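Local coordinates for adhesion G-protein coupled receptor G6 (Danio rerio, PDB 6V55) that probably acts as a calcium-binding adhesion G-protein coupled receptor with a role in myelination, at residues A361-I365 against R400-L404; Y378-G384 against L406-T412. One frame throughout, in Å; residues are numbered along the deposited sequence.

Contact 1 of 2, residues A361-I365 against R400-L404; sequences ATAII and RQIYL. Unlike the reference sequence in segment 400-404: Ile-402 (reference Thr).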
ATOM      1  N   ALA A 361     -22.257  42.981 -13.933  1.00 44.62           N
ATOM      2  CA  ALA A 361     -22.505  41.666 -14.504  1.00 37.86           C
ATOM      3  C   ALA A 361     -22.198  40.521 -13.546  1.00 42.68           C
ATOM      4  O   ALA A 361     -22.635  39.395 -13.814  1.00 46.85           O
ATOM      5  CB  ALA A 361     -21.692  41.505 -15.791  1.00 33.43           C
ATOM      6  N   THR A 362     -21.484  40.780 -12.440  1.00 41.42           N
ATOM      7  CA  THR A 362     -21.137  39.719 -11.494  1.00 41.68           C
ATOM      8  C   THR A 362     -22.370  39.171 -10.774  1.00 47.52           C
ATOM      9  O   THR A 362     -22.464  37.959 -10.540  1.00 53.05           O
ATOM     10  CB  THR A 362     -20.111  40.229 -10.479  1.00 37.85           C
ATOM     11  OG1 THR A 362     -19.119  41.036 -11.133  1.00 37.25           O
ATOM     12  CG2 THR A 362     -19.421  39.085  -9.840  1.00 34.92           C
ATOM     13  N   ALA A 363     -23.340  40.042 -10.459  1.00 45.33           N
ATOM     14  CA  ALA A 363     -24.590  39.592  -9.845  1.00 37.74           C
ATOM     15  C   ALA A 363     -25.408  38.757 -10.815  1.00 33.62           C
ATOM     16  O   ALA A 363     -25.952  37.713 -10.430  1.00 33.85           O
ATOM     17  CB  ALA A 363     -25.408  40.790  -9.359  1.00 35.70           C
ATOM     18  N   ILE A 364     -25.450  39.180 -12.082  1.00 35.39           N
ATOM     19  CA  ILE A 364     -26.230  38.497 -13.117  1.00 35.28           C
ATOM     20  C   ILE A 364     -25.605  37.149 -13.446  1.00 36.80           C
ATOM     21  O   ILE A 364     -26.317  36.146 -13.591  1.00 42.77           O
ATOM     22  CB  ILE A 364     -26.353  39.392 -14.374  1.00 36.94           C
ATOM     23  CG1 ILE A 364     -27.092  40.713 -14.085  1.00 40.75           C
ATOM     24  CG2 ILE A 364     -27.089  38.690 -15.499  1.00 34.14           C
ATOM     25  CD1 ILE A 364     -28.354  40.585 -13.216  1.00 43.99           C
ATOM     26  N   ILE A 365     -24.262  37.094 -13.500  1.00 35.72           N
ATOM     27  CA  ILE A 365     -23.546  35.851 -13.812  1.00 32.19           C
ATOM     28  C   ILE A 365     -23.687  34.844 -12.679  1.00 30.64           C
ATOM     29  O   ILE A 365     -24.014  33.669 -12.922  1.00 29.54           O
ATOM     30  CB  ILE A 365     -22.065  36.139 -14.129  1.00 31.02           C
ATOM     31  CG1 ILE A 365     -21.936  36.658 -15.553  1.00 29.32           C
ATOM     32  CG2 ILE A 365     -21.202  34.891 -14.037  1.00 22.97           C
ATOM     33  CD1 ILE A 365     -20.679  37.453 -15.785  1.00 28.87           C
ATOM     34  N   ARG A 400     -15.399  42.390 -23.279  1.00 25.51           N
ATOM     35  CA  ARG A 400     -15.129  41.004 -22.944  1.00 23.27           C
ATOM     36  C   ARG A 400     -14.572  40.981 -21.535  1.00 24.19           C
ATOM     37  O   ARG A 400     -13.573  41.648 -21.253  1.00 28.95           O
ATOM     38  CB  ARG A 400     -14.125  40.388 -23.906  1.00 23.21           C
ATOM     39  CG  ARG A 400     -13.843  38.932 -23.574  1.00 38.98           C
ATOM     40  CD  ARG A 400     -12.770  38.307 -24.482  1.00 43.44           C
ATOM     41  NE  ARG A 400     -12.755  38.848 -25.845  1.00 49.61           N
ATOM     42  CZ  ARG A 400     -13.602  38.493 -26.819  1.00 56.06           C
ATOM     43  NH1 ARG A 400     -14.564  37.602 -26.590  1.00 57.12           N
ATOM     44  NH2 ARG A 400     -13.498  39.047 -28.025  1.00 57.23           N
ATOM     45  N   GLN A 401     -15.208  40.218 -20.656  1.00 24.62           N
ATOM     46  CA  GLN A 401     -14.871  40.193 -19.238  1.00 22.79           C
ATOM     47  C   GLN A 401     -14.491  38.769 -18.865  1.00 23.68           C
ATOM     48  O   GLN A 401     -15.148  37.825 -19.305  1.00 27.52           O
ATOM     49  CB  GLN A 401     -16.052  40.691 -18.392  1.00 22.90           C
ATOM     50  CG  GLN A 401     -16.512  42.122 -18.713  1.00 23.23           C
ATOM     51  CD  GLN A 401     -17.677  42.575 -17.846  1.00 28.40           C
ATOM     52  OE1 GLN A 401     -17.968  41.962 -16.821  1.00 32.94           O
ATOM     53  NE2 GLN A 401     -18.351  43.647 -18.254  1.00 32.73           N
ATOM     54  N   ILE A 402     -13.422  38.603 -18.085  1.00 23.03           N
ATOM     55  CA  ILE A 402     -12.966  37.287 -17.662  1.00 22.05           C
ATOM     56  C   ILE A 402     -13.127  37.208 -16.153  1.00 23.76           C
ATOM     57  O   ILE A 402     -12.590  38.049 -15.419  1.00 21.98           O
ATOM     58  CB  ILE A 402     -11.521  36.996 -18.094  1.00 21.96           C
ATOM     59  CG1 ILE A 402     -11.405  37.115 -19.610  1.00 22.12           C
ATOM     60  CG2 ILE A 402     -11.133  35.597 -17.686  1.00 21.69           C
ATOM     61  CD1 ILE A 402     -10.080  36.692 -20.202  1.00 22.07           C
ATOM     62  N   TYR A 403     -13.868  36.190 -15.699  1.00 23.38           N
ATOM     63  CA  TYR A 403     -14.228  35.974 -14.306  1.00 21.72           C
ATOM     64  C   TYR A 403     -13.612  34.681 -13.802  1.00 21.45           C
ATOM     65  O   TYR A 403     -13.481  33.706 -14.549  1.00 21.36           O
ATOM     66  CB  TYR A 403     -15.752  35.897 -14.132  1.00 21.86           C
ATOM     67  CG  TYR A 403     -16.437  37.235 -14.205  1.00 22.13           C
ATOM     68  CD1 TYR A 403     -16.740  37.941 -13.045  1.00 22.23           C
ATOM     69  CD2 TYR A 403     -16.760  37.802 -15.428  1.00 22.32           C
ATOM     70  CE1 TYR A 403     -17.357  39.176 -13.096  1.00 22.51           C
ATOM     71  CE2 TYR A 403     -17.386  39.031 -15.496  1.00 23.79           C
ATOM     72  CZ  TYR A 403     -17.678  39.714 -14.327  1.00 25.00           C
ATOM     73  OH  TYR A 403     -18.285  40.948 -14.386  1.00 30.07           O
ATOM     74  N   LEU A 404     -13.256  34.673 -12.522  1.00 21.33           N
ATOM     75  CA  LEU A 404     -12.791  33.477 -11.834  1.00 26.15           C
ATOM     76  C   LEU A 404     -13.812  33.107 -10.766  1.00 28.97           C
ATOM     77  O   LEU A 404     -14.124  33.939  -9.909  1.00 31.08           O
ATOM     78  CB  LEU A 404     -11.427  33.733 -11.207  1.00 20.96           C
ATOM     79  CG  LEU A 404     -10.751  32.571 -10.506  1.00 24.08           C
ATOM     80  CD1 LEU A 404     -10.416  31.476 -11.496  1.00 20.61           C
ATOM     81  CD2 LEU A 404      -9.497  33.112  -9.851  1.00 21.65           C
TER
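Ala-361 and Thr-362, of helix 361-374, face Gln-401 and Tyr-403 of a strand whose axis passes 11.1 Å from that of the helix at 59°. The alpha carbons of Thr-362 and Tyr-403 come to 8.3 Å of each other, so side chains alone bridge the gap. Tyr-403 does most of this, its ring rising from the strand to be met on two sides. Over one face lies the end of Ile-365: CD1 sits 4.1 Å from the ring centroid in a CH-pi contact, displaced toward CE2. Near the ring plane, at the CE1 edge, comes Thr-362 OG1, 3.2 Å from Tyr-403 CE1. With chi1 at -42° the threonine hydroxyl lies beside its backbone N, where it can also give a weak, 3.4 Å hydrogen bond to Tyr-403 OH. This is helix-on-sheet packing within the SEA domain: helix 361-374 lies against the antiparallel sheet, and Ile-365 and Gln-401 also touch Val-351 of the adjoining strand. The phenol hydroxyl donates a 2.7 Å bond to Gln-401 OE1, arriving nearly along the C=O axis, which holds both polar groups within a buried layer. Gln-401 NE2 is bonded in turn to Thr-399 OG1, so both ends of the amide have a hydroxyl partner. Ala-361 CB closes over this pair, 3.7 Å from Tyr-403 OH. A leucine in place of Tyr-403 would probably leave Gln-401 OE1 without its buried donor and open a gap beneath Thr-362 and Ala-361.

Contact 2 of 2, residues Y378-G384 against L406-T412; sequences YRVYVDG and LLVYKNT. With NAG (2-acetamido-2-deoxy-beta-D-glucopyranose), chain J.
An antiparallel ladder between strands 380-392 and 399-410, the two arms of a beta hairpin, joins Tyr-381 to Val-408 as a hydrogen-bonded pair, with Val-380 opposite Tyr-409 and Val-382 opposite Leu-407 as non-hydrogen-bonded pairs. Val-408 N reaches Tyr-381 O at 2.8 Å, and the return bond runs from Tyr-381 N to Val-408 O; Lys-410 N to Arg-379 O and Asp-383 N to Leu-406 O extend the series. Val-380, Val-382, Leu-407 and Tyr-409 share one face of the sheet. There Val-380 CG1 packs on Leu-407 CB at 3.8 Å, while its CG2 approaches the Tyr-409 ring obliquely. In this SEA-domain sheet 380-392 is an outermost strand, and helix 361-374 backs the valines through Phe-373 and Leu-369. Tyr-409 OH meets the edge of the Tyr-378 ring, 3.4 Å from CD1. On the other face Tyr-381 stands across Lys-410, whose CG lies 4.0 Å from Tyr-381 CE2; at the opposite rim, Tyr-381 CD1 is 3.5 Å from O5 of the N-acetylglucosamine, which approaches obliquely from the same side of the ring plane. Lys-410 NZ continues to a salt bridge with Asp-342. Just ahead of strand 380-382, the Arg-379 chain bends at chi3 (-55°), setting its guanidinium face over Lys-410 O. From there NH2 makes weak bonds to Thr-412 OG1, 2.8 Å away near the guanidinium plane, and to Asn-411 O.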
ATOM      1  N   TYR A 378     -28.990  19.579  -9.792  1.00 46.35           N
ATOM      2  CA  TYR A 378     -27.696  19.446  -9.126  1.00 41.92           C
ATOM      3  C   TYR A 378     -27.566  20.497  -8.030  1.00 39.06           C
ATOM      4  O   TYR A 378     -27.999  21.638  -8.207  1.00 39.17           O
ATOM      5  CB  TYR A 378     -26.538  19.608 -10.118  1.00 39.00           C
ATOM      6  CG  TYR A 378     -26.231  18.355 -10.882  1.00 39.36           C
ATOM      7  CD1 TYR A 378     -25.436  17.356 -10.327  1.00 42.80           C
ATOM      8  CD2 TYR A 378     -26.736  18.167 -12.153  1.00 42.02           C
ATOM      9  CE1 TYR A 378     -25.158  16.188 -11.037  1.00 46.90           C
ATOM     10  CE2 TYR A 378     -26.467  17.021 -12.868  1.00 45.14           C
ATOM     11  CZ  TYR A 378     -25.682  16.037 -12.315  1.00 47.99           C
ATOM     12  OH  TYR A 378     -25.434  14.902 -13.053  1.00 50.45           O
ATOM     13  N   ARG A 379     -26.984  20.113  -6.891  1.00 39.77           N
ATOM     14  CA  ARG A 379     -26.755  21.078  -5.813  1.00 42.05           C
ATOM     15  C   ARG A 379     -25.344  21.647  -5.916  1.00 43.12           C
ATOM     16  O   ARG A 379     -24.472  21.405  -5.079  1.00 43.41           O
ATOM     17  CB  ARG A 379     -27.003  20.444  -4.453  1.00 45.38           C
ATOM     18  CG  ARG A 379     -28.387  19.880  -4.321  1.00 55.72           C
ATOM     19  CD  ARG A 379     -28.429  18.761  -3.317  1.00 64.99           C
ATOM     20  NE  ARG A 379     -27.460  17.716  -3.635  1.00 74.15           N
ATOM     21  CZ  ARG A 379     -27.064  16.787  -2.770  1.00 80.74           C
ATOM     22  NH1 ARG A 379     -27.561  16.785  -1.539  1.00 84.07           N
ATOM     23  NH2 ARG A 379     -26.173  15.865  -3.129  1.00 80.50           N
ATOM     24  N   VAL A 380     -25.137  22.437  -6.973  1.00 43.44           N
ATOM     25  CA  VAL A 380     -23.893  23.173  -7.183  1.00 39.07           C
ATOM     26  C   VAL A 380     -24.197  24.666  -7.089  1.00 35.74           C
ATOM     27  O   VAL A 380     -25.125  25.156  -7.749  1.00 34.17           O
ATOM     28  CB  VAL A 380     -23.244  22.823  -8.536  1.00 35.05           C
ATOM     29  CG1 VAL A 380     -21.882  23.498  -8.662  1.00 38.72           C
ATOM     30  CG2 VAL A 380     -23.127  21.319  -8.713  1.00 31.84           C
ATOM     31  N   TYR A 381     -23.414  25.385  -6.278  1.00 32.30           N
ATOM     32  CA  TYR A 381     -23.669  26.791  -6.000  1.00 37.35           C
ATOM     33  C   TYR A 381     -22.363  27.560  -6.147  1.00 35.16           C
ATOM     34  O   TYR A 381     -21.286  26.968  -6.101  1.00 38.10           O
ATOM     35  CB  TYR A 381     -24.261  26.978  -4.586  1.00 47.86           C
ATOM     36  CG  TYR A 381     -25.486  26.111  -4.250  1.00 58.64           C
ATOM     37  CD1 TYR A 381     -26.780  26.599  -4.464  1.00 61.92           C
ATOM     38  CD2 TYR A 381     -25.353  24.822  -3.684  1.00 61.82           C
ATOM     39  CE1 TYR A 381     -27.905  25.836  -4.155  1.00 62.24           C
ATOM     40  CE2 TYR A 381     -26.489  24.048  -3.366  1.00 60.76           C
ATOM     41  CZ  TYR A 381     -27.756  24.575  -3.602  1.00 60.07           C
ATOM     42  OH  TYR A 381     -28.892  23.860  -3.313  1.00 59.30           O
ATOM     43  N   VAL A 382     -22.443  28.888  -6.314  1.00 31.10           N
ATOM     44  CA  VAL A 382     -21.241  29.721  -6.368  1.00 31.03           C
ATOM     45  C   VAL A 382     -20.903  30.232  -4.977  1.00 28.85           C
ATOM     46  O   VAL A 382     -21.750  30.821  -4.292  1.00 30.01           O
ATOM     47  CB  VAL A 382     -21.368  30.883  -7.374  1.00 35.11           C
ATOM     48  CG1 VAL A 382     -21.226  30.339  -8.723  1.00 39.50           C
ATOM     49  CG2 VAL A 382     -22.702  31.577  -7.320  1.00 36.51           C
ATOM     50  N   ASP A 383     -19.659  30.008  -4.561  1.00 27.55           N
ATOM     51  CA  ASP A 383     -19.166  30.419  -3.257  1.00 35.10           C
ATOM     52  C   ASP A 383     -18.219  31.604  -3.360  1.00 37.11           C
ATOM     53  O   ASP A 383     -17.676  32.046  -2.338  1.00 43.31           O
ATOM     54  CB  ASP A 383     -18.458  29.237  -2.561  1.00 44.45           C
ATOM     55  CG  ASP A 383     -18.574  29.275  -1.027  1.00 54.85           C
ATOM     56  OD1 ASP A 383     -19.223  30.205  -0.496  1.00 60.30           O
ATOM     57  OD2 ASP A 383     -18.005  28.376  -0.353  1.00 56.47           O
ATOM     58  N   GLY A 384     -17.986  32.113  -4.569  1.00 29.88           N
ATOM     59  CA  GLY A 384     -17.101  33.245  -4.766  1.00 24.94           C
ATOM     60  C   GLY A 384     -16.822  33.497  -6.236  1.00 26.33           C
ATOM     61  O   GLY A 384     -16.643  32.532  -6.996  1.00 24.05           O
ATOM     62  N   LEU A 406     -15.661  30.077  -7.990  1.00 22.93           N
ATOM     63  CA  LEU A 406     -15.629  28.868  -7.168  1.00 22.74           C
ATOM     64  C   LEU A 406     -17.021  28.258  -7.122  1.00 30.74           C
ATOM     65  O   LEU A 406     -17.931  28.834  -6.519  1.00 39.01           O
ATOM     66  CB  LEU A 406     -15.155  29.187  -5.751  1.00 24.67           C
ATOM     67  CG  LEU A 406     -14.962  28.012  -4.781  1.00 23.49           C
ATOM     68  CD1 LEU A 406     -13.797  27.177  -5.229  1.00 20.36           C
ATOM     69  CD2 LEU A 406     -14.742  28.509  -3.375  1.00 20.58           C
ATOM     70  N   LEU A 407     -17.187  27.096  -7.743  1.00 32.27           N
ATOM     71  CA  LEU A 407     -18.412  26.312  -7.628  1.00 28.35           C
ATOM     72  C   LEU A 407     -18.207  25.257  -6.555  1.00 32.70           C
ATOM     73  O   LEU A 407     -17.140  24.640  -6.492  1.00 35.76           O
ATOM     74  CB  LEU A 407     -18.773  25.637  -8.952  1.00 23.19           C
ATOM     75  CG  LEU A 407     -18.415  26.413 -10.221  1.00 24.62           C
ATOM     76  CD1 LEU A 407     -18.492  25.544 -11.469  1.00 21.49           C
ATOM     77  CD2 LEU A 407     -19.316  27.607 -10.364  1.00 21.63           C
ATOM     78  N   VAL A 408     -19.228  25.046  -5.715  1.00 33.90           N
ATOM     79  CA  VAL A 408     -19.167  24.079  -4.618  1.00 32.68           C
ATOM     80  C   VAL A 408     -20.323  23.090  -4.764  1.00 36.22           C
ATOM     81  O   VAL A 408     -21.478  23.494  -4.951  1.00 37.15           O
ATOM     82  CB  VAL A 408     -19.165  24.777  -3.234  1.00 32.36           C
ATOM     83  CG1 VAL A 408     -20.205  25.848  -3.140  1.00 37.19           C
ATOM     84  CG2 VAL A 408     -19.377  23.803  -2.094  1.00 32.58           C
ATOM     85  N   TYR A 409     -19.997  21.793  -4.731  1.00 38.28           N
ATOM     86  CA  TYR A 409     -20.972  20.703  -4.818  1.00 35.24           C
ATOM     87  C   TYR A 409     -21.368  20.298  -3.402  1.00 32.41           C
ATOM     88  O   TYR A 409     -20.552  19.743  -2.667  1.00 30.96           O
ATOM     89  CB  TYR A 409     -20.344  19.534  -5.574  1.00 32.81           C
ATOM     90  CG  TYR A 409     -21.272  18.518  -6.199  1.00 34.71           C
ATOM     91  CD1 TYR A 409     -22.649  18.574  -6.030  1.00 35.09           C
ATOM     92  CD2 TYR A 409     -20.740  17.483  -6.976  1.00 38.85           C
ATOM     93  CE1 TYR A 409     -23.474  17.612  -6.607  1.00 40.69           C
ATOM     94  CE2 TYR A 409     -21.551  16.517  -7.553  1.00 42.79           C
ATOM     95  CZ  TYR A 409     -22.916  16.587  -7.375  1.00 44.89           C
ATOM     96  OH  TYR A 409     -23.716  15.621  -7.966  1.00 47.31           O
ATOM     97  N   LYS A 410     -22.616  20.561  -3.023  1.00 35.15           N
ATOM     98  CA  LYS A 410     -23.080  20.307  -1.661  1.00 39.96           C
ATOM     99  C   LYS A 410     -23.467  18.842  -1.519  1.00 50.79           C
ATOM    100  O   LYS A 410     -24.445  18.406  -2.132  1.00 52.37           O
ATOM    101  CB  LYS A 410     -24.281  21.188  -1.323  1.00 38.43           C
ATOM    102  CG  LYS A 410     -23.974  22.524  -0.711  1.00 36.44           C
ATOM    103  CD  LYS A 410     -23.407  22.400   0.711  1.00 37.61           C
ATOM    104  CE  LYS A 410     -22.763  23.762   1.146  1.00 37.77           C
ATOM    105  NZ  LYS A 410     -22.036  23.788   2.471  1.00 32.18           N
ATOM    106  N   ASN A 411     -22.673  18.086  -0.746  1.00 59.68           N
ATOM    107  CA  ASN A 411     -23.015  16.778  -0.159  1.00 66.55           C
ATOM    108  C   ASN A 411     -23.276  15.707  -1.222  1.00 71.24           C
ATOM    109  O   ASN A 411     -24.387  15.189  -1.364  1.00 77.40           O
ATOM    110  CB  ASN A 411     -24.189  16.897   0.820  1.00 69.88           C
ATOM    111  CG  ASN A 411     -23.922  17.897   1.923  1.00 74.91           C
ATOM    112  OD1 ASN A 411     -23.529  19.049   1.674  1.00 79.32           O
ATOM    113  ND2 ASN A 411     -24.091  17.448   3.160  1.00 73.68           N
ATOM    114  N   THR A 412     -22.211  15.368  -1.949  1.00 69.40           N
ATOM    115  CA  THR A 412     -22.274  14.258  -2.894  1.00 74.71           C
ATOM    116  C   THR A 412     -21.000  13.442  -2.759  1.00 74.67           C
ATOM    117  O   THR A 412     -19.918  14.014  -2.619  1.00 78.24           O
ATOM    118  CB  THR A 412     -22.482  14.769  -4.334  1.00 79.31           C
ATOM    119  OG1 THR A 412     -23.808  15.297  -4.459  1.00 81.74           O
ATOM    120  CG2 THR A 412     -22.322  13.651  -5.395  1.00 79.88           C
TER
HETATM  121  C1  NAG J 908     -26.468  31.184  -4.696  1.00 52.97           C
HETATM  122  C2  NAG J 908     -27.003  32.506  -4.073  1.00 63.07           C
HETATM  123  C3  NAG J 908     -26.530  32.654  -2.613  1.00 62.25           C
HETATM  124  C4  NAG J 908     -26.892  31.420  -1.790  1.00 60.67           C
HETATM  125  C5  NAG J 908     -26.287  30.172  -2.438  1.00 58.66           C
HETATM  126  C6  NAG J 908     -26.631  28.888  -1.717  1.00 58.95           C
HETATM  127  C7  NAG J 908     -27.458  34.592  -5.308  1.00 70.43           C
HETATM  128  C8  NAG J 908     -26.858  35.705  -6.114  1.00 70.63           C
HETATM  129  N2  NAG J 908     -26.601  33.660  -4.866  1.00 68.89           N
HETATM  130  O3  NAG J 908     -27.096  33.823  -2.025  1.00 59.79           O
HETATM  131  O4  NAG J 908     -26.422  31.546  -0.452  1.00 60.88           O
HETATM  132  O5  NAG J 908     -26.768  30.040  -3.789  1.00 56.07           O
HETATM  133  O6  NAG J 908     -27.593  29.083  -0.688  1.00 60.89           O
HETATM  134  O7  NAG J 908     -28.662  34.539  -5.065  1.00 70.18           O

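How the contacts relate
Contacts 1 and 2 lie about 18 Å apart, centre to centre, along strand 399-410 of the SEA-domain sheet. Contact 1 uses its beginning, where residues 361-365 of helix 361-374 pack across it; contact 2 uses its far end, paired edge to edge with strand 380-392. The helix is followed, after a short connection, by the outer strand, and the four segments alternate between the two contacts along the chain; Ile-385, just beyond 378-384, touches both Thr-362 and Ile-365. The same helix carries Asn-370, whose side chain accepts a hydrogen bond from Val-382 N and which neighbours the N-acetylglucosamine beside Tyr-381. The nearest atoms of that sugar and the Thr-362 side chain are about 9 Å apart.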